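Local coordinates for Non-structural protein 11 (Prrsv 16244b, PDB 5EYI), which probably cleaves the polyuridine tracts made during viral RNA replication as a uridylate-specific endoribonuclease, thereby keeping viral RNA from host double-stranded RNA sensors, at residues 67-72 against 103-108; 108-113 against 146-151; 116-121 against 182-187; 160-165 against 177-182. The protein carries 1 engineered substitution. All coordinates share one frame; numbering follows the deposited sequence.

Contact 1: 67-72 against 103-108; sequences IGAGYM and TVFSTG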
loop_
_atom_site.group_PDB
_atom_site.type_symbol
_atom_site.label_atom_id
_atom_site.label_comp_id
_atom_site.label_asym_id
_atom_site.label_seq_id
_atom_site.Cartn_x
_atom_site.Cartn_y
_atom_site.Cartn_z
ATOM N N ILE A 67 8.297 14.834 18.425
ATOM C CA ILE A 67 7.450 15.979 18.093
ATOM C C ILE A 67 5.995 15.570 17.911
ATOM O O ILE A 67 5.690 14.685 17.122
ATOM C CB ILE A 67 7.944 16.677 16.805
ATOM C CG1 ILE A 67 9.402 17.145 16.975
ATOM C CG2 ILE A 67 7.054 17.871 16.467
ATOM C CD1 ILE A 67 10.124 17.479 15.679
ATOM N N GLY A 68 5.097 16.238 18.629
ATOM C CA GLY A 68 3.660 15.967 18.527
ATOM C C GLY A 68 3.171 14.660 19.135
ATOM O O GLY A 68 2.048 14.236 18.863
ATOM N N ALA A 69 3.994 14.029 19.970
ATOM C CA ALA A 69 3.665 12.739 20.526
ATOM C C ALA A 69 2.820 12.930 21.773
ATOM O O ALA A 69 3.005 13.885 22.522
ATOM C CB ALA A 69 4.929 11.978 20.872
ATOM N N GLY A 70 1.902 12.005 22.010
ATOM C CA GLY A 70 1.242 11.929 23.307
ATOM C C GLY A 70 2.300 11.653 24.354
ATOM O O GLY A 70 3.367 11.122 24.046
ATOM N N TYR A 71 2.035 12.056 25.586
ATOM C CA TYR A 71 3.031 11.925 26.644
ATOM C C TYR A 71 2.372 11.885 27.989
ATOM O O TYR A 71 1.195 12.208 28.124
ATOM C CB TYR A 71 4.059 13.066 26.574
ATOM C CG TYR A 71 3.502 14.453 26.847
ATOM C CD1 TYR A 71 3.598 15.026 28.114
ATOM C CD2 TYR A 71 2.889 15.194 25.841
ATOM C CE1 TYR A 71 3.088 16.291 28.378
ATOM C CE2 TYR A 71 2.372 16.465 26.092
ATOM C CZ TYR A 71 2.486 17.009 27.365
ATOM O OH TYR A 71 1.987 18.258 27.628
ATOM N N MET A 72 3.156 11.496 28.981
ATOM C CA MET A 72 2.702 11.419 30.358
ATOM C C MET A 72 3.574 12.250 31.288
ATOM O O MET A 72 4.789 12.374 31.085
ATOM C CB MET A 72 2.674 9.961 30.825
ATOM C CG MET A 72 1.724 9.107 30.001
ATOM S SD MET A 72 1.421 7.451 30.650
ATOM C CE MET A 72 0.623 7.790 32.218
ATOM N N THR A 103 10.679 8.462 13.021
ATOM C CA THR A 103 9.351 7.862 13.191
ATOM C C THR A 103 8.269 8.924 13.292
ATOM O O THR A 103 8.550 10.051 13.673
ATOM C CB THR A 103 9.293 6.949 14.453
ATOM O OG1 THR A 103 8.025 6.287 14.519
ATOM C CG2 THR A 103 9.494 7.737 15.728
ATOM N N VAL A 104 7.039 8.555 12.942
ATOM C CA VAL A 104 5.877 9.349 13.336
ATOM C C VAL A 104 5.410 8.849 14.704
ATOM O O VAL A 104 5.772 7.745 15.138
ATOM C CB VAL A 104 4.738 9.368 12.274
ATOM C CG1 VAL A 104 5.285 9.808 10.924
ATOM C CG2 VAL A 104 4.043 8.031 12.120
ATOM N N PHE A 105 4.612 9.675 15.377
ATOM C CA PHE A 105 4.194 9.397 16.746
ATOM C C PHE A 105 2.685 9.375 16.891
ATOM O O PHE A 105 1.982 10.164 16.273
ATOM C CB PHE A 105 4.816 10.424 17.698
ATOM C CG PHE A 105 6.289 10.218 17.914
ATOM C CD1 PHE A 105 6.736 9.256 18.803
ATOM C CD2 PHE A 105 7.224 10.966 17.213
ATOM C CE1 PHE A 105 8.090 9.043 18.994
ATOM C CE2 PHE A 105 8.579 10.756 17.398
ATOM C CZ PHE A 105 9.015 9.799 18.291
ATOM N N SER A 106 2.191 8.462 17.713
ATOM C CA SER A 106 0.807 8.500 18.168
ATOM C C SER A 106 0.623 9.722 19.056
ATOM O O SER A 106 1.548 10.139 19.756
ATOM C CB SER A 106 0.459 7.242 18.955
ATOM O OG SER A 106 0.440 6.114 18.109
ATOM N N THR A 107 -0.585 10.268 19.053
ATOM C CA THR A 107 -0.853 11.580 19.650
ATOM C C THR A 107 -1.392 11.552 21.071
ATOM O O THR A 107 -1.616 12.611 21.657
ATOM C CB THR A 107 -1.856 12.341 18.781
ATOM O OG1 THR A 107 -3.035 11.541 18.620
ATOM C CG2 THR A 107 -1.247 12.635 17.431
ATOM N N GLY A 108 -1.619 10.360 21.622
ATOM C CA GLY A 108 -2.216 10.213 22.950
ATOM C C GLY A 108 -3.731 10.207 22.966
ATOM O O GLY A 108 -4.339 10.025 24.034
#

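Contact 2: 108-113 against 146-151; sequences GRIEVD and HHVTSR. With SO4 (sulfate ion), chain C.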
loop_
_atom_site.group_PDB
_atom_site.type_symbol
_atom_site.label_atom_id
_atom_site.label_comp_id
_atom_site.label_asym_id
_atom_site.label_seq_id
_atom_site.Cartn_x
_atom_site.Cartn_y
_atom_site.Cartn_z
ATOM N N GLY A 108 -1.619 10.360 21.622
ATOM C CA GLY A 108 -2.216 10.213 22.950
ATOM C C GLY A 108 -3.731 10.207 22.966
ATOM O O GLY A 108 -4.339 10.025 24.034
ATOM N N ARG A 109 -4.356 10.374 21.802
ATOM C CA ARG A 109 -5.822 10.469 21.739
ATOM C C ARG A 109 -6.518 9.169 22.116
ATOM O O ARG A 109 -7.566 9.188 22.789
ATOM C CB ARG A 109 -6.281 10.922 20.358
ATOM C CG ARG A 109 -6.202 12.424 20.209
ATOM C CD ARG A 109 -6.653 12.865 18.845
ATOM N NE ARG A 109 -5.660 12.591 17.820
ATOM C CZ ARG A 109 -5.755 13.000 16.558
ATOM N NH1 ARG A 109 -6.803 13.732 16.170
ATOM N NH2 ARG A 109 -4.794 12.694 15.690
ATOM N N ILE A 110 -5.948 8.051 21.679
ATOM C CA ILE A 110 -6.471 6.741 22.075
ATOM C C ILE A 110 -6.445 6.576 23.610
ATOM O O ILE A 110 -7.441 6.186 24.202
ATOM C CB ILE A 110 -5.733 5.592 21.347
ATOM C CG1 ILE A 110 -6.160 5.557 19.875
ATOM C CG2 ILE A 110 -6.031 4.239 21.985
ATOM C CD1 ILE A 110 -5.176 4.848 18.970
ATOM N N GLU A 111 -5.331 6.928 24.248
ATOM C CA GLU A 111 -5.172 6.677 25.683
ATOM C C GLU A 111 -6.130 7.523 26.517
ATOM O O GLU A 111 -6.672 7.024 27.497
ATOM C CB GLU A 111 -3.726 6.867 26.149
ATOM C CG GLU A 111 -2.777 5.735 25.747
ATOM C CD GLU A 111 -2.343 5.792 24.286
ATOM O OE1 GLU A 111 -2.725 6.745 23.562
ATOM O OE2 GLU A 111 -1.622 4.869 23.856
ATOM N N VAL A 112 -6.358 8.778 26.130
ATOM C CA VAL A 112 -7.333 9.627 26.847
ATOM C C VAL A 112 -8.751 9.541 26.300
ATOM O O VAL A 112 -9.646 10.123 26.890
ATOM C CB VAL A 112 -6.901 11.112 26.943
ATOM C CG1 VAL A 112 -5.500 11.211 27.504
ATOM C CG2 VAL A 112 -6.989 11.834 25.612
ATOM N N ASP A 113 -8.945 8.819 25.194
ATOM C CA ASP A 113 -10.233 8.691 24.505
ATOM C C ASP A 113 -10.762 10.019 23.957
ATOM O O ASP A 113 -11.971 10.271 23.959
ATOM C CB ASP A 113 -11.286 8.004 25.400
ATOM C CG ASP A 113 -12.420 7.376 24.600
ATOM O OD1 ASP A 113 -12.199 6.933 23.456
ATOM O OD2 ASP A 113 -13.543 7.327 25.121
ATOM N N HIS A 146 -10.255 4.241 9.621
ATOM C CA HIS A 146 -8.882 3.962 10.031
ATOM C C HIS A 146 -8.261 5.012 10.952
ATOM O O HIS A 146 -7.063 4.973 11.204
ATOM C CB HIS A 146 -8.025 3.724 8.798
ATOM C CG HIS A 146 -8.435 2.518 8.008
ATOM N ND1 HIS A 146 -9.002 2.613 6.759
ATOM C CD2 HIS A 146 -8.356 1.195 8.282
ATOM C CE1 HIS A 146 -9.249 1.402 6.294
ATOM N NE2 HIS A 146 -8.871 0.523 7.201
ATOM N N HIS A 147 -9.072 5.917 11.492
ATOM C CA HIS A 147 -8.563 6.949 12.378
ATOM C C HIS A 147 -9.416 7.068 13.633
ATOM O O HIS A 147 -10.596 6.728 13.632
ATOM C CB HIS A 147 -8.480 8.295 11.654
ATOM C CG HIS A 147 -7.524 9.254 12.286
ATOM N ND1 HIS A 147 -7.923 10.441 12.855
ATOM C CD2 HIS A 147 -6.186 9.182 12.470
ATOM C CE1 HIS A 147 -6.873 11.071 13.351
ATOM N NE2 HIS A 147 -5.803 10.326 13.133
ATOM N N VAL A 148 -8.792 7.559 14.699
ATOM C CA VAL A 148 -9.449 7.758 15.982
ATOM C C VAL A 148 -10.621 8.745 15.896
ATOM O O VAL A 148 -11.501 8.734 16.754
ATOM C CB VAL A 148 -8.434 8.238 17.047
ATOM C CG1 VAL A 148 -8.029 9.689 16.800
ATOM C CG2 VAL A 148 -8.988 8.042 18.456
ATOM N N THR A 149 -10.607 9.589 14.870
ATOM C CA THR A 149 -11.683 10.527 14.574
ATOM C C THR A 149 -12.777 9.953 13.640
ATOM O O THR A 149 -13.769 10.641 13.367
ATOM C CB THR A 149 -11.104 11.817 13.938
ATOM O OG1 THR A 149 -10.419 11.505 12.715
ATOM C CG2 THR A 149 -10.126 12.500 14.895
ATOM N N SER A 150 -12.620 8.710 13.177
ATOM C CA SER A 150 -13.542 8.125 12.198
ATOM C C SER A 150 -14.917 7.816 12.783
ATOM O O SER A 150 -15.121 7.790 13.998
ATOM C CB SER A 150 -12.966 6.842 11.583
ATOM O OG SER A 150 -11.724 7.078 10.947
ATOM N N ARG A 151 -15.859 7.575 11.887
ATOM C CA ARG A 151 -17.184 7.097 12.273
ATOM C C ARG A 151 -17.161 5.614 12.619
ATOM O O ARG A 151 -16.168 4.913 12.371
ATOM C CB ARG A 151 -18.167 7.323 11.144
ATOM C CG ARG A 151 -18.478 8.779 10.908
ATOM C CD ARG A 151 -19.266 8.928 9.624
ATOM N NE ARG A 151 -19.660 10.309 9.370
ATOM C CZ ARG A 151 -19.934 10.817 8.162
ATOM N NH1 ARG A 151 -19.864 10.068 7.062
ATOM N NH2 ARG A 151 -20.269 12.104 8.051
HETATM S S SO4 C . -20.322 12.732 11.709
HETATM O O1 SO4 C . -20.344 13.570 12.922
HETATM O O2 SO4 C . -21.694 12.499 11.203
HETATM O O3 SO4 C . -19.687 11.460 12.119
HETATM O O4 SO4 C . -19.575 13.322 10.567
#

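Contact 3: 116-121 against 182-187; sequences EYLDDR and DVYLPD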
loop_
_atom_site.group_PDB
_atom_site.type_symbol
_atom_site.label_atom_id
_atom_site.label_comp_id
_atom_site.label_asym_id
_atom_site.label_seq_id
_atom_site.Cartn_x
_atom_site.Cartn_y
_atom_site.Cartn_z
ATOM N N GLU A 116 -11.405 13.899 18.830
ATOM C CA GLU A 116 -11.490 15.149 18.100
ATOM C C GLU A 116 -10.266 15.315 17.216
ATOM O O GLU A 116 -9.193 14.783 17.505
ATOM C CB GLU A 116 -11.559 16.331 19.079
ATOM C CG GLU A 116 -12.649 16.233 20.143
ATOM C CD GLU A 116 -14.052 16.142 19.559
ATOM O OE1 GLU A 116 -14.360 16.865 18.583
ATOM O OE2 GLU A 116 -14.862 15.342 20.082
ATOM N N TYR A 117 -10.439 16.069 16.142
ATOM C CA TYR A 117 -9.334 16.545 15.330
ATOM C C TYR A 117 -8.456 17.461 16.174
ATOM O O TYR A 117 -8.954 18.156 17.051
ATOM C CB TYR A 117 -9.855 17.318 14.120
ATOM C CG TYR A 117 -10.595 16.465 13.112
ATOM C CD1 TYR A 117 -9.925 15.508 12.353
ATOM C CD2 TYR A 117 -11.965 16.621 12.910
ATOM C CE1 TYR A 117 -10.599 14.730 11.422
ATOM C CE2 TYR A 117 -12.649 15.850 11.981
ATOM C CZ TYR A 117 -11.965 14.911 11.237
ATOM O OH TYR A 117 -12.643 14.146 10.323
ATOM N N LEU A 118 -7.153 17.437 15.945
ATOM C CA LEU A 118 -6.259 18.312 16.701
ATOM C C LEU A 118 -6.333 19.743 16.198
ATOM O O LEU A 118 -6.080 20.663 16.960
ATOM C CB LEU A 118 -4.812 17.812 16.668
ATOM C CG LEU A 118 -4.563 16.423 17.273
ATOM C CD1 LEU A 118 -3.070 16.138 17.307
ATOM C CD2 LEU A 118 -5.151 16.292 18.664
ATOM N N ASP A 119 -6.679 19.926 14.926
ATOM C CA ASP A 119 -6.812 21.263 14.340
ATOM C C ASP A 119 -7.537 21.196 12.989
ATOM O O ASP A 119 -7.908 20.103 12.532
ATOM C CB ASP A 119 -5.429 21.934 14.211
ATOM C CG ASP A 119 -4.439 21.134 13.373
ATOM O OD1 ASP A 119 -4.836 20.387 12.461
ATOM O OD2 ASP A 119 -3.231 21.275 13.611
ATOM N N ASP A 120 -7.741 22.358 12.363
ATOM C CA ASP A 120 -8.390 22.439 11.045
ATOM C C ASP A 120 -7.611 21.753 9.946
ATOM O O ASP A 120 -8.205 21.222 9.002
ATOM C CB ASP A 120 -8.596 23.897 10.603
ATOM C CG ASP A 120 -9.742 24.567 11.306
ATOM O OD1 ASP A 120 -10.758 23.897 11.611
ATOM O OD2 ASP A 120 -9.625 25.789 11.532
ATOM N N ARG A 121 -6.287 21.792 10.047
ATOM C CA ARG A 121 -5.452 21.144 9.049
ATOM C C ARG A 121 -5.721 19.626 8.991
ATOM O O ARG A 121 -5.809 19.048 7.905
ATOM C CB ARG A 121 -3.981 21.438 9.314
ATOM C CG ARG A 121 -3.085 21.210 8.117
ATOM C CD ARG A 121 -1.627 21.350 8.514
ATOM N NE ARG A 121 -0.737 20.907 7.444
ATOM C CZ ARG A 121 0.566 20.648 7.586
ATOM N NH1 ARG A 121 1.181 20.780 8.764
ATOM N NH2 ARG A 121 1.270 20.237 6.534
ATOM N N ASP A 182 -4.108 6.978 15.814
ATOM C CA ASP A 182 -4.424 8.372 16.134
ATOM C C ASP A 182 -3.327 9.355 15.705
ATOM O O ASP A 182 -3.190 10.436 16.292
ATOM C CB ASP A 182 -4.763 8.525 17.617
ATOM C CG ASP A 182 -3.581 8.307 18.532
ATOM O OD1 ASP A 182 -2.429 8.186 18.051
ATOM O OD2 ASP A 182 -3.820 8.274 19.754
ATOM N N VAL A 183 -2.564 8.992 14.674
ATOM C CA VAL A 183 -1.507 9.869 14.188
ATOM C C VAL A 183 -2.100 11.174 13.645
ATOM O O VAL A 183 -3.202 11.185 13.088
ATOM C CB VAL A 183 -0.626 9.219 13.095
ATOM C CG1 VAL A 183 -0.015 7.922 13.601
ATOM C CG2 VAL A 183 -1.404 8.979 11.811
ATOM N N TYR A 184 -1.353 12.257 13.813
ATOM C CA TYR A 184 -1.696 13.552 13.242
ATOM C C TYR A 184 -1.682 13.442 11.722
ATOM O O TYR A 184 -0.616 13.300 11.132
ATOM C CB TYR A 184 -0.698 14.608 13.719
ATOM C CG TYR A 184 -0.991 16.014 13.254
ATOM C CD1 TYR A 184 -0.041 16.750 12.548
ATOM C CD2 TYR A 184 -2.222 16.606 13.507
ATOM C CE1 TYR A 184 -0.308 18.043 12.120
ATOM C CE2 TYR A 184 -2.494 17.903 13.086
ATOM C CZ TYR A 184 -1.530 18.618 12.403
ATOM O OH TYR A 184 -1.806 19.894 11.977
ATOM N N LEU A 185 -2.864 13.472 11.103
ATOM C CA LEU A 185 -3.008 13.123 9.679
ATOM C C LEU A 185 -2.138 13.927 8.691
ATOM O O LEU A 185 -1.724 13.380 7.654
ATOM C CB LEU A 185 -4.474 13.171 9.227
ATOM C CG LEU A 185 -5.475 12.201 9.880
ATOM C CD1 LEU A 185 -6.870 12.458 9.334
ATOM C CD2 LEU A 185 -5.084 10.756 9.619
ATOM N N PRO A 186 -1.856 15.210 8.994
ATOM C CA PRO A 186 -0.928 15.919 8.107
ATOM C C PRO A 186 0.486 15.328 8.033
ATOM O O PRO A 186 1.140 15.520 7.009
ATOM C CB PRO A 186 -0.937 17.349 8.658
ATOM C CG PRO A 186 -2.326 17.492 9.194
ATOM C CD PRO A 186 -2.599 16.155 9.846
ATOM N N ASP A 187 0.927 14.577 9.053
ATOM C CA ASP A 187 2.195 13.809 8.960
ATOM C C ASP A 187 2.224 12.784 7.837
ATOM O O ASP A 187 3.303 12.370 7.409
ATOM C CB ASP A 187 2.502 13.034 10.256
ATOM C CG ASP A 187 2.841 13.926 11.424
ATOM O OD1 ASP A 187 3.196 15.115 11.243
ATOM O OD2 ASP A 187 2.761 13.413 12.552
HETATM O O HOH W 1 0.425 21.168 11.252
#

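Contact 4: 160-165 against 177-182; sequences ESVAVV and LCTLTD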
loop_
_atom_site.group_PDB
_atom_site.type_symbol
_atom_site.label_atom_id
_atom_site.label_comp_id
_atom_site.label_asym_id
_atom_site.label_seq_id
_atom_site.Cartn_x
_atom_site.Cartn_y
_atom_site.Cartn_z
ATOM N N GLU A 160 -2.716 0.790 21.451
ATOM C CA GLU A 160 -1.684 0.225 20.597
ATOM C C GLU A 160 -1.280 1.283 19.586
ATOM O O GLU A 160 -2.002 2.270 19.397
ATOM C CB GLU A 160 -2.245 -0.980 19.839
ATOM C CG GLU A 160 -2.733 -2.125 20.705
ATOM C CD GLU A 160 -1.612 -2.889 21.393
ATOM O OE1 GLU A 160 -0.479 -2.956 20.860
ATOM O OE2 GLU A 160 -1.870 -3.455 22.472
ATOM N N SER A 161 -0.150 1.062 18.923
ATOM C CA SER A 161 0.305 1.938 17.838
ATOM C C SER A 161 -0.610 1.784 16.605
ATOM O O SER A 161 -1.133 2.775 16.076
ATOM C CB SER A 161 1.763 1.634 17.486
ATOM O OG SER A 161 2.634 1.995 18.556
ATOM N N VAL A 162 -0.809 0.536 16.184
ATOM C CA VAL A 162 -1.844 0.176 15.223
ATOM C C VAL A 162 -2.859 -0.701 15.941
ATOM O O VAL A 162 -2.571 -1.843 16.284
ATOM C CB VAL A 162 -1.271 -0.559 14.007
ATOM C CG1 VAL A 162 -2.362 -0.787 12.980
ATOM C CG2 VAL A 162 -0.130 0.241 13.399
ATOM N N ALA A 163 -4.029 -0.137 16.207
ATOM C CA ALA A 163 -5.080 -0.825 16.932
ATOM C C ALA A 163 -5.933 -1.588 15.936
ATOM O O ALA A 163 -6.094 -1.143 14.798
ATOM C CB ALA A 163 -5.938 0.178 17.684
ATOM N N VAL A 164 -6.476 -2.723 16.370
ATOM C CA VAL A 164 -7.389 -3.522 15.553
ATOM C C VAL A 164 -8.766 -3.527 16.217
ATOM O O VAL A 164 -8.891 -3.812 17.406
ATOM C CB VAL A 164 -6.859 -4.949 15.356
ATOM C CG1 VAL A 164 -7.870 -5.806 14.606
ATOM C CG2 VAL A 164 -5.529 -4.897 14.602
ATOM N N VAL A 165 -9.791 -3.235 15.422
ATOM C CA VAL A 165 -11.111 -2.927 15.928
ATOM C C VAL A 165 -12.196 -3.392 14.939
ATOM O O VAL A 165 -11.948 -3.516 13.724
ATOM C CB VAL A 165 -11.126 -1.404 16.278
ATOM C CG1 VAL A 165 -12.048 -0.568 15.412
ATOM C CG2 VAL A 165 -11.334 -1.178 17.759
ATOM N N LEU A 177 -12.786 -6.534 11.240
ATOM C CA LEU A 177 -11.424 -6.166 11.587
ATOM C C LEU A 177 -10.972 -5.007 10.722
ATOM O O LEU A 177 -11.018 -5.086 9.503
ATOM C CB LEU A 177 -10.481 -7.360 11.407
ATOM C CG LEU A 177 -10.738 -8.595 12.281
ATOM C CD1 LEU A 177 -9.878 -9.775 11.836
ATOM C CD2 LEU A 177 -10.494 -8.302 13.758
ATOM N N CYS A 178 -10.554 -3.924 11.367
ATOM C CA CYS A 178 -9.986 -2.799 10.658
ATOM C C CYS A 178 -8.959 -2.079 11.543
ATOM O O CYS A 178 -9.128 -1.975 12.759
ATOM C CB CYS A 178 -11.109 -1.902 10.113
ATOM S SG CYS A 178 -11.333 -0.284 10.853
ATOM N N THR A 179 -7.868 -1.639 10.919
ATOM C CA THR A 179 -6.747 -1.056 11.635
ATOM C C THR A 179 -6.993 0.417 11.847
ATOM O O THR A 179 -7.618 1.075 11.026
ATOM C CB THR A 179 -5.413 -1.233 10.893
ATOM O OG1 THR A 179 -5.518 -0.709 9.569
ATOM C CG2 THR A 179 -5.018 -2.699 10.837
ATOM N N LEU A 180 -6.464 0.935 12.942
ATOM C CA LEU A 180 -6.746 2.296 13.350
ATOM C C LEU A 180 -5.534 2.887 14.042
ATOM O O LEU A 180 -4.850 2.183 14.786
ATOM C CB LEU A 180 -7.945 2.259 14.293
ATOM C CG LEU A 180 -8.480 3.547 14.905
ATOM C CD1 LEU A 180 -9.983 3.381 15.133
ATOM C CD2 LEU A 180 -7.757 3.925 16.195
ATOM N N THR A 181 -5.269 4.169 13.787
ATOM C CA THR A 181 -4.261 4.928 14.535
ATOM C C THR A 181 -4.848 6.262 14.968
ATOM O O THR A 181 -5.946 6.619 14.551
ATOM C CB THR A 181 -2.988 5.197 13.702
ATOM O OG1 THR A 181 -3.244 6.201 12.713
ATOM C CG2 THR A 181 -2.513 3.931 13.019
ATOM N N ASP A 182 -4.108 6.978 15.814
ATOM C CA ASP A 182 -4.424 8.372 16.134
ATOM C C ASP A 182 -3.327 9.355 15.705
ATOM O O ASP A 182 -3.190 10.436 16.292
ATOM C CB ASP A 182 -4.763 8.525 17.617
ATOM C CG ASP A 182 -3.581 8.307 18.532
ATOM O OD1 ASP A 182 -2.429 8.186 18.051
ATOM O OD2 ASP A 182 -3.820 8.274 19.754
HETATM O O HOH W 2 -1.800 5.369 16.875
#

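Contact 1: 67-72 against 103-108
Phe105, Gly70 and Ala69 bury most of the surface in this contact, where the turn ahead of strand 71-73 in the N-terminal domain meets the 103-108 loop, within the NendoU region, ahead of helix 109-112. The two segments run roughly the same way, their touching parts 32° apart.

Phe105 sends its side chain at the turn. Its CB lies 3.5 Å from Ala69 CB, and the methyl also touches the root of the ring at an oblique approach. With CG anti to the carbonyl carbon (chi1 -73°), the ring swings back beside its own backbone N, and this brings CD2 within 4.0 Å of Ile67 O. Phe207 meets the same ring with its plane nearly perpendicular.

The CA atoms come nearest at Gly70 and Gly108, 3.9 Å apart. Gly70 carries no side chain, and the backbones close to 3.4 Å between Gly70 CA and Thr107 O. Gly108, with positive phi, takes the N-cap position just before helix 109-112.

The polar link is made by backbone atoms. Thr107 turns its hydroxyl the other way, to the carbonyl of Asp182, while its CG2 comes to 3.9 Å from Gly68 O. Gly70 N donates to Ser106 O over 2.9 Å, nearly straight at 168° and on a lone pair in the carbonyl plane; the same oxygen also receives a CA-H...O contact from Ala69 CA at 3.4 Å.

Contact 2: 108-113 against 146-151
Arg109 and Val148 carry the apolar side of this contact, in which the short helix 109-112 packs on the type I beta turn from His147 to Ser150. Val148 CG1 sits 3.8 Å above one face of the Arg109 guanidinium, offset toward its rim, and also touches the CD methylene. The other branch, CG2, reaches Ile110 CG1 at 4.0 Å. Val148 thus spans two successive residues of the helix with its two methyl groups.

The cationic group meets the histidine by edge. Arg109 bends at chi3 (-75°), which carries NH2 to 3.5 Å from His147 CE1, near the plane of the ring, and the guanidinium and imidazole planes stand 76° apart. Thr149 CG2 adds an oblique contact to NH1.

Hydrogen bonds fix both flat groups. His147 ND1 and Thr149 OG1 share a nearly straight bond of 2.7 Å, while NE2 is held by Val183 O, so ring rotation is restrained. The guanidinium forms a salt bridge with Glu122 through NH1 and bonds to Asp182 O through NH2. Arg151 NE and NH2 bond to O3 and O4 of a sulfate, probably from the crystallisation liquor.

Segment 146-151 begins at His146, a predicted active-site residue. The helix ends in a Schellman motif (Cys114 N to Arg109 O, Asp113 N to Ile110 O). Ile110 touches Leu180 of strand 173-180, and Glu111 and Val112 touch Val77 of strand 76-78.

Contact 3: 116-121 against 182-187
Pro186 lies under the flat end of Arg121, its CB 3.7 Å from the guanidinium plane and over the centre of that face. The arginine chain is extended, running past the proline ring in the opposite direction, so its CG and CD methylenes are also in touch with Pro186 CG. Arg121 NH2 makes a salt bridge to Glu189.

Tyr184 buries the most surface in the contact. Its CG is anti to the backbone N (chi1 -177°), and the ring extends toward the segment 116-121. Pro186 CD lies 3.5 Å above one face of this ring, over its centre. The hydroxyl donates to Asp119 OD2 over 2.6 Å, on the syn lone pair, with carboxylate and ring planes 74° apart. Asp119 is the N-cap of helix 120-128, and its other carboxylate oxygen, OD1, caps Glu122 N. This helix start of the NendoU domain is therefore tied through one carboxylate to the loop after strand 173-180.

A water bridges the polar ends: it donates to Tyr184 OH at 2.7 Å and accepts from Arg121 NH1 at 2.6 Å. Leu118 CD1 comes obliquely to the ring, 3.9 Å from Tyr184 CD2.

Contact 4: 160-165 against 177-182
Ala163 and Leu180 form the close-packed centre of this antiparallel pairing, a hydrogen-bonded pair with CA atoms 5.0 Å apart. Ala163 N donates to Leu180 O over 2.8 Å with an N-H...O angle of 157°, and Leu180 N returns a bond to Ala163 O. Two residues further on, Val165 and Cys178 repeat the pattern, Cys178 N reaching Val165 O at 2.8 Å from almost straight beyond the carbonyl. Between these pairs lies the non-hydrogen-bonded pair Val164 and Thr179, where Thr179 CA approaches Ala163 O at 3.2 Å as a CA-H...O contact. The Ala163, Leu180, Val165 and Cys178 side chains share one face of the sheet, and all four are buried.

The other face is less uniform. Val164 is exposed, and its CG1 meets Leu177 CD2 at 3.7 Å, the side chains crossing at a slant; Thr196 of the second subunit packs on both residues. Val162 CG1, anti to its backbone N, runs alongside Thr179 and touches its CB at 3.7 Å. The Thr179 hydroxyl is taken by Phe222 O, and Thr179 N bonds to Glu195 of the second subunit.

Ahead of Ala163 and beyond Leu180, direct strand bonding gives way to water. One molecule donates to Ser161 O and accepts from Asp182 N, bridging the segments where they separate; Thr181 CG2 still reaches Ser161 O at 3.5 Å.

The pair is the base of the beta hairpin of strands 163-169 and 173-180 in the NendoU domain. Thr179 neighbours His146, a predicted active-site residue, and Ala175, an engineered position at another predicted catalytic site, lies on the same hairpin strand.

How the contacts relate
Contact 1 joins the N-terminal domain to the 103-108 loop; contacts 2, 3 and 4 lie within the NendoU domain. Contact 1 closes before the other three open, and Gly108 passes directly from it into contact 2. The segments of contacts 2 and 3 alternate along the chain, whereas contact 4 comes between those of contact 3, overlapping the second only at Asp182. Centres are about 9 Å apart for contacts 2 and 4 and about 16 Å for 3 and 4. Asp182 is the common junction: it bonds to Thr107, Arg109 and Ile110, linking the 103-108 loop, helix 109-112 and the end of strand 173-180.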